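PDB 3RJA: carbohydrate oxidase, which uses FAD to oxidise the C1 hydroxyl of mono-, oligo- and polysaccharides to lactones, reducing molecular oxygen to hydrogen peroxide. Local coordinates for residues N372-D381 and V441-L450. Numbering follows the deposited sequence.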
ATOM      1  N   ASN A 372      13.191   9.428  -8.020  1.00 15.02           N
ATOM      2  CA  ASN A 372      13.065   9.731  -6.601  1.00 16.43           C
ATOM      3  C   ASN A 372      12.915  11.212  -6.236  1.00 17.32           C
ATOM      4  O   ASN A 372      12.320  11.519  -5.208  1.00 18.51           O
ATOM      5  CB  ASN A 372      14.243   9.134  -5.840  1.00 16.43           C
ATOM      6  CG  ASN A 372      14.041   7.662  -5.528  1.00 17.97           C
ATOM      7  OD1 ASN A 372      12.894   7.161  -5.509  1.00 16.98           O
ATOM      8  ND2 ASN A 372      15.151   6.952  -5.266  1.00 16.55           N
ATOM      9  N   ALA A 373      13.474  12.111  -7.049  1.00 15.67           N
ATOM     10  CA  ALA A 373      13.412  13.551  -6.777  1.00 17.67           C
ATOM     11  C   ALA A 373      12.025  14.108  -7.042  1.00 17.67           C
ATOM     12  O   ALA A 373      11.674  15.145  -6.502  1.00 20.09           O
ATOM     13  CB  ALA A 373      14.469  14.338  -7.666  1.00 17.60           C
ATOM     14  N   GLU A 374      11.252  13.429  -7.891  1.00 16.26           N
ATOM     15  CA  GLU A 374      10.000  13.986  -8.416  1.00 17.25           C
ATOM     16  C   GLU A 374       8.742  13.909  -7.524  1.00 15.26           C
ATOM     17  O   GLU A 374       7.815  14.690  -7.707  1.00 13.90           O
ATOM     18  CB  GLU A 374       9.705  13.428  -9.819  1.00 18.50           C
ATOM     19  CG  GLU A 374      10.766  13.852 -10.852  1.00 21.20           C
ATOM     20  CD  GLU A 374      10.389  13.438 -12.259  1.00 24.05           C
ATOM     21  OE1 GLU A 374      10.202  12.236 -12.522  1.00 23.84           O
ATOM     22  OE2 GLU A 374      10.253  14.329 -13.110  1.00 32.55           O
ATOM     23  N   THR A 375       8.720  12.955  -6.589  1.00 14.31           N
ATOM     24  CA  THR A 375       7.645  12.819  -5.604  1.00 12.65           C
ATOM     25  C   THR A 375       8.309  12.318  -4.325  1.00 12.99           C
ATOM     26  O   THR A 375       9.489  11.925  -4.339  1.00 12.98           O
ATOM     27  CB  THR A 375       6.531  11.797  -6.043  1.00 11.76           C
ATOM     28  OG1 THR A 375       7.013  10.452  -5.923  1.00 11.86           O
ATOM     29  CG2 THR A 375       6.058  12.031  -7.472  1.00 11.45           C
ATOM     30  N   ALA A 376       7.579  12.350  -3.218  1.00 12.16           N
ATOM     31  CA  ALA A 376       8.088  11.827  -1.944  1.00 11.80           C
ATOM     32  C   ALA A 376       8.476  10.344  -2.023  1.00 11.06           C
ATOM     33  O   ALA A 376       9.355   9.900  -1.280  1.00 10.34           O
ATOM     34  CB  ALA A 376       7.026  12.020  -0.836  1.00 11.80           C
ATOM     35  N   TYR A 377       7.794   9.582  -2.893  1.00 11.37           N
ATOM     36  CA  TYR A 377       8.027   8.128  -3.020  1.00 11.12           C
ATOM     37  C   TYR A 377       9.527   7.869  -3.292  1.00 11.14           C
ATOM     38  O   TYR A 377      10.064   8.392  -4.278  1.00 11.42           O
ATOM     39  CB  TYR A 377       7.149   7.540  -4.122  1.00 10.62           C
ATOM     40  CG  TYR A 377       7.145   6.017  -4.162  1.00 10.82           C
ATOM     41  CD1 TYR A 377       6.316   5.280  -3.312  1.00 10.03           C
ATOM     42  CD2 TYR A 377       7.993   5.317  -5.045  1.00 10.70           C
ATOM     43  CE1 TYR A 377       6.301   3.880  -3.350  1.00 10.78           C
ATOM     44  CE2 TYR A 377       7.996   3.930  -5.091  1.00 10.45           C
ATOM     45  CZ  TYR A 377       7.149   3.208  -4.241  1.00 10.72           C
ATOM     46  OH  TYR A 377       7.142   1.824  -4.279  1.00 10.40           O
ATOM     47  N   PRO A 378      10.206   7.096  -2.407  1.00 11.01           N
ATOM     48  CA  PRO A 378      11.686   6.979  -2.457  1.00 11.33           C
ATOM     49  C   PRO A 378      12.220   5.691  -3.048  1.00 11.84           C
ATOM     50  O   PRO A 378      13.432   5.433  -2.946  1.00 12.74           O
ATOM     51  CB  PRO A 378      12.067   6.940  -0.972  1.00 11.38           C
ATOM     52  CG  PRO A 378      10.850   6.218  -0.316  1.00 10.58           C
ATOM     53  CD  PRO A 378       9.653   6.426  -1.213  1.00 10.59           C
ATOM     54  N   HIS A 379      11.352   4.870  -3.626  1.00 10.84           N
ATOM     55  CA  HIS A 379      11.786   3.534  -4.039  1.00 10.98           C
ATOM     56  C   HIS A 379      11.954   3.397  -5.557  1.00 11.00           C
ATOM     57  O   HIS A 379      11.933   2.279  -6.086  1.00  9.73           O
ATOM     58  CB  HIS A 379      10.794   2.474  -3.551  1.00 10.88           C
ATOM     59  CG  HIS A 379      10.485   2.554  -2.096  1.00 11.32           C
ATOM     60  ND1 HIS A 379      11.437   2.348  -1.116  1.00 11.43           N
ATOM     61  CD2 HIS A 379       9.316   2.788  -1.449  1.00 11.44           C
ATOM     62  CE1 HIS A 379      10.869   2.455   0.075  1.00 11.77           C
ATOM     63  NE2 HIS A 379       9.578   2.715  -0.099  1.00 12.57           N
ATOM     64  N   ARG A 380      12.079   4.525  -6.261  1.00 11.28           N
ATOM     65  CA  ARG A 380      12.103   4.473  -7.750  1.00 12.04           C
ATOM     66  C   ARG A 380      13.340   3.742  -8.304  1.00 12.55           C
ATOM     67  O   ARG A 380      13.363   3.358  -9.479  1.00 13.06           O
ATOM     68  CB  ARG A 380      12.023   5.892  -8.353  1.00 10.96           C
ATOM     69  CG  ARG A 380      10.801   6.715  -7.910  1.00 10.96           C
ATOM     70  CD  ARG A 380       9.423   6.158  -8.381  1.00 10.53           C
ATOM     71  NE  ARG A 380       8.369   7.078  -7.964  1.00 10.44           N
ATOM     72  CZ  ARG A 380       7.091   7.081  -8.374  1.00 11.50           C
ATOM     73  NH1 ARG A 380       6.639   6.223  -9.303  1.00 10.61           N
ATOM     74  NH2 ARG A 380       6.252   7.984  -7.850  1.00 10.01           N
ATOM     75  N   ASP A 381      14.379   3.598  -7.464  1.00 13.40           N
ATOM     76  CA  ASP A 381      15.635   2.970  -7.875  1.00 14.29           C
ATOM     77  C   ASP A 381      15.686   1.546  -7.354  1.00 14.46           C
ATOM     78  O   ASP A 381      16.767   0.963  -7.218  1.00 14.03           O
ATOM     79  CB  ASP A 381      16.848   3.772  -7.349  1.00 14.45           C
ATOM     80  CG  ASP A 381      16.821   3.961  -5.830  1.00 15.97           C
ATOM     81  OD1 ASP A 381      15.765   3.697  -5.175  1.00 16.85           O
ATOM     82  OD2 ASP A 381      17.862   4.371  -5.265  1.00 16.21           O
ATOM     83  N   VAL A 441      14.315   4.090   6.861  1.00 14.36           N
ATOM     84  CA  VAL A 441      14.189   3.045   5.839  1.00 13.18           C
ATOM     85  C   VAL A 441      12.969   3.254   4.945  1.00 13.23           C
ATOM     86  O   VAL A 441      12.994   2.845   3.774  1.00 12.99           O
ATOM     87  CB  VAL A 441      14.229   1.594   6.432  1.00 13.70           C
ATOM     88  CG1 VAL A 441      15.576   1.324   7.088  1.00 12.92           C
ATOM     89  CG2 VAL A 441      13.061   1.342   7.442  1.00 11.88           C
ATOM     90  N   TYR A 442      11.908   3.891   5.474  1.00 12.93           N
ATOM     91  CA  TYR A 442      10.698   4.117   4.668  1.00 12.28           C
ATOM     92  C   TYR A 442      10.883   5.207   3.603  1.00 13.21           C
ATOM     93  O   TYR A 442      10.190   5.196   2.570  1.00 12.68           O
ATOM     94  CB  TYR A 442       9.481   4.514   5.534  1.00 11.99           C
ATOM     95  CG  TYR A 442       8.822   3.444   6.421  1.00 12.04           C
ATOM     96  CD1 TYR A 442       8.801   2.091   6.091  1.00 10.87           C
ATOM     97  CD2 TYR A 442       8.165   3.843   7.585  1.00 12.80           C
ATOM     98  CE1 TYR A 442       8.155   1.146   6.947  1.00 11.78           C
ATOM     99  CE2 TYR A 442       7.568   2.946   8.434  1.00 12.26           C
ATOM    100  CZ  TYR A 442       7.543   1.611   8.117  1.00 12.43           C
ATOM    101  OH  TYR A 442       6.871   0.810   8.994  1.00 12.03           O
ATOM    102  N   TYR A 443      11.781   6.171   3.863  1.00 12.94           N
ATOM    103  CA  TYR A 443      11.860   7.348   3.012  1.00 12.48           C
ATOM    104  C   TYR A 443      13.218   7.632   2.338  1.00 13.12           C
ATOM    105  O   TYR A 443      13.295   8.546   1.559  1.00 12.24           O
ATOM    106  CB  TYR A 443      11.346   8.583   3.755  1.00 11.69           C
ATOM    107  CG  TYR A 443       9.895   8.468   4.174  1.00 10.97           C
ATOM    108  CD1 TYR A 443       8.876   8.305   3.216  1.00 10.78           C
ATOM    109  CD2 TYR A 443       9.539   8.478   5.530  1.00 10.21           C
ATOM    110  CE1 TYR A 443       7.519   8.169   3.613  1.00 10.36           C
ATOM    111  CE2 TYR A 443       8.204   8.336   5.920  1.00 10.21           C
ATOM    112  CZ  TYR A 443       7.210   8.188   4.961  1.00  9.86           C
ATOM    113  OH  TYR A 443       5.906   8.082   5.361  1.00 10.28           O
ATOM    114  N   GLY A 444      14.257   6.850   2.642  1.00 14.31           N
ATOM    115  CA  GLY A 444      15.502   6.849   1.849  1.00 14.92           C
ATOM    116  C   GLY A 444      16.062   8.240   1.606  1.00 16.00           C
ATOM    117  O   GLY A 444      16.190   9.040   2.552  1.00 17.20           O
ATOM    118  N   GLU A 445      16.340   8.550   0.341  1.00 15.73           N
ATOM    119  CA  GLU A 445      16.995   9.828  -0.018  1.00 17.57           C
ATOM    120  C   GLU A 445      16.069  11.045   0.154  1.00 17.97           C
ATOM    121  O   GLU A 445      16.520  12.184   0.081  1.00 17.74           O
ATOM    122  CB  GLU A 445      17.588   9.775  -1.446  1.00 18.70           C
ATOM    123  CG  GLU A 445      16.550   9.595  -2.583  1.00 20.21           C
ATOM    124  CD  GLU A 445      17.155   9.640  -3.991  1.00 21.57           C
ATOM    125  OE1 GLU A 445      17.429   8.572  -4.585  1.00 22.77           O
ATOM    126  OE2 GLU A 445      17.327  10.747  -4.527  1.00 24.73           O
ATOM    127  N   ASN A 446      14.772  10.804   0.387  1.00 17.94           N
ATOM    128  CA  ASN A 446      13.805  11.905   0.497  1.00 15.88           C
ATOM    129  C   ASN A 446      13.490  12.342   1.931  1.00 16.12           C
ATOM    130  O   ASN A 446      12.757  13.312   2.146  1.00 16.73           O
ATOM    131  CB  ASN A 446      12.513  11.536  -0.235  1.00 15.78           C
ATOM    132  CG  ASN A 446      12.668  11.576  -1.747  1.00 17.15           C
ATOM    133  OD1 ASN A 446      13.509  12.321  -2.275  1.00 16.86           O
ATOM    134  ND2 ASN A 446      11.848  10.790  -2.459  1.00 15.40           N
ATOM    135  N   LEU A 447      14.011  11.618   2.911  1.00 15.05           N
ATOM    136  CA  LEU A 447      13.722  11.910   4.319  1.00 15.36           C
ATOM    137  C   LEU A 447      14.068  13.345   4.761  1.00 17.58           C
ATOM    138  O   LEU A 447      13.255  14.001   5.427  1.00 18.07           O
ATOM    139  CB  LEU A 447      14.407  10.900   5.243  1.00 13.68           C
ATOM    140  CG  LEU A 447      14.182  11.135   6.750  1.00 14.18           C
ATOM    141  CD1 LEU A 447      12.700  11.118   7.130  1.00 12.07           C
ATOM    142  CD2 LEU A 447      14.936  10.149   7.602  1.00 13.40           C
ATOM    143  N   ALA A 448      15.265  13.820   4.415  1.00 16.45           N
ATOM    144  CA  ALA A 448      15.684  15.167   4.843  1.00 16.81           C
ATOM    145  C   ALA A 448      14.731  16.246   4.316  1.00 15.65           C
ATOM    146  O   ALA A 448      14.337  17.134   5.057  1.00 16.17           O
ATOM    147  CB  ALA A 448      17.157  15.473   4.423  1.00 15.60           C
ATOM    148  N   ARG A 449      14.363  16.176   3.048  1.00 15.40           N
ATOM    149  CA  ARG A 449      13.359  17.094   2.507  1.00 16.79           C
ATOM    150  C   ARG A 449      11.985  16.957   3.217  1.00 17.42           C
ATOM    151  O   ARG A 449      11.318  17.972   3.507  1.00 18.28           O
ATOM    152  CB  ARG A 449      13.211  16.894   0.997  1.00 18.76           C
ATOM    153  CG  ARG A 449      12.295  17.891   0.325  1.00 19.53           C
ATOM    154  CD  ARG A 449      12.325  17.797  -1.200  1.00 21.00           C
ATOM    155  NE  ARG A 449      11.165  18.510  -1.762  1.00 24.51           N
ATOM    156  CZ  ARG A 449      10.930  18.706  -3.057  1.00 23.14           C
ATOM    157  NH1 ARG A 449      11.780  18.248  -3.964  1.00 23.15           N
ATOM    158  NH2 ARG A 449       9.846  19.376  -3.444  1.00 25.69           N
ATOM    159  N   LEU A 450      11.600  15.718   3.534  1.00 15.34           N
ATOM    160  CA  LEU A 450      10.323  15.448   4.211  1.00 15.13           C
ATOM    161  C   LEU A 450      10.297  16.051   5.622  1.00 15.26           C
ATOM    162  O   LEU A 450       9.260  16.564   6.059  1.00 14.01           O
ATOM    163  CB  LEU A 450      10.042  13.931   4.249  1.00 14.18           C
ATOM    164  CG  LEU A 450       9.604  13.348   2.884  1.00 14.47           C
ATOM    165  CD1 LEU A 450       9.570  11.834   2.929  1.00 14.83           C
ATOM    166  CD2 LEU A 450       8.231  13.882   2.443  1.00 14.40           C
TER
HETATM  167  O   HOH W   1      15.686   6.506  -1.557  1.00 13.86           O
HETATM  168  O   HOH W   2       7.886   3.803   1.888  1.00  7.98           O
HETATM  169  O   HOH W   3      17.787   5.982  -3.256  1.00 22.79           O
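The bend between helices 435-443 and 447-457 packs against the loop that joins strands 352-359 and 384-392, with N446 and P378 at the centre of the contact. The buried N446 amide reaches into the turn of the loop. Its ND2 donates to N372 O at 2.9 Å, close to the amide plane, and to A376 O at 2.9 Å, from above that carbonyl plane. One NH2 group thus joins two carbonyls of the loop, four residues apart. P378 lies over the C-terminal end of helix 435-443 in close van der Waals contact, its CG 3.1 Å from Y442 O and its CB 3.2 Å from Y443 O. The helix pair belongs to the berberine-like region of this FAD-linked oxidase, and the Y377 side chain lies about 7 Å from the bound FAD. E445 CG sits between the backbone N and the carbonyl carbon (chi1 64°), and the extended chain beyond brings OE1 to N372 ND2, which donates at 2.9 Å from above the carboxylate plane. N372 OD1 accepts from R380 N, so the amide is held at both ends. Waters bridge D381 OD2 to E445 OE1 and P378 O to E445 N. A376 CB touches L450 CD2. W185 of helix 181-190 borders N446 and L450 and makes a cation-pi contact with R449.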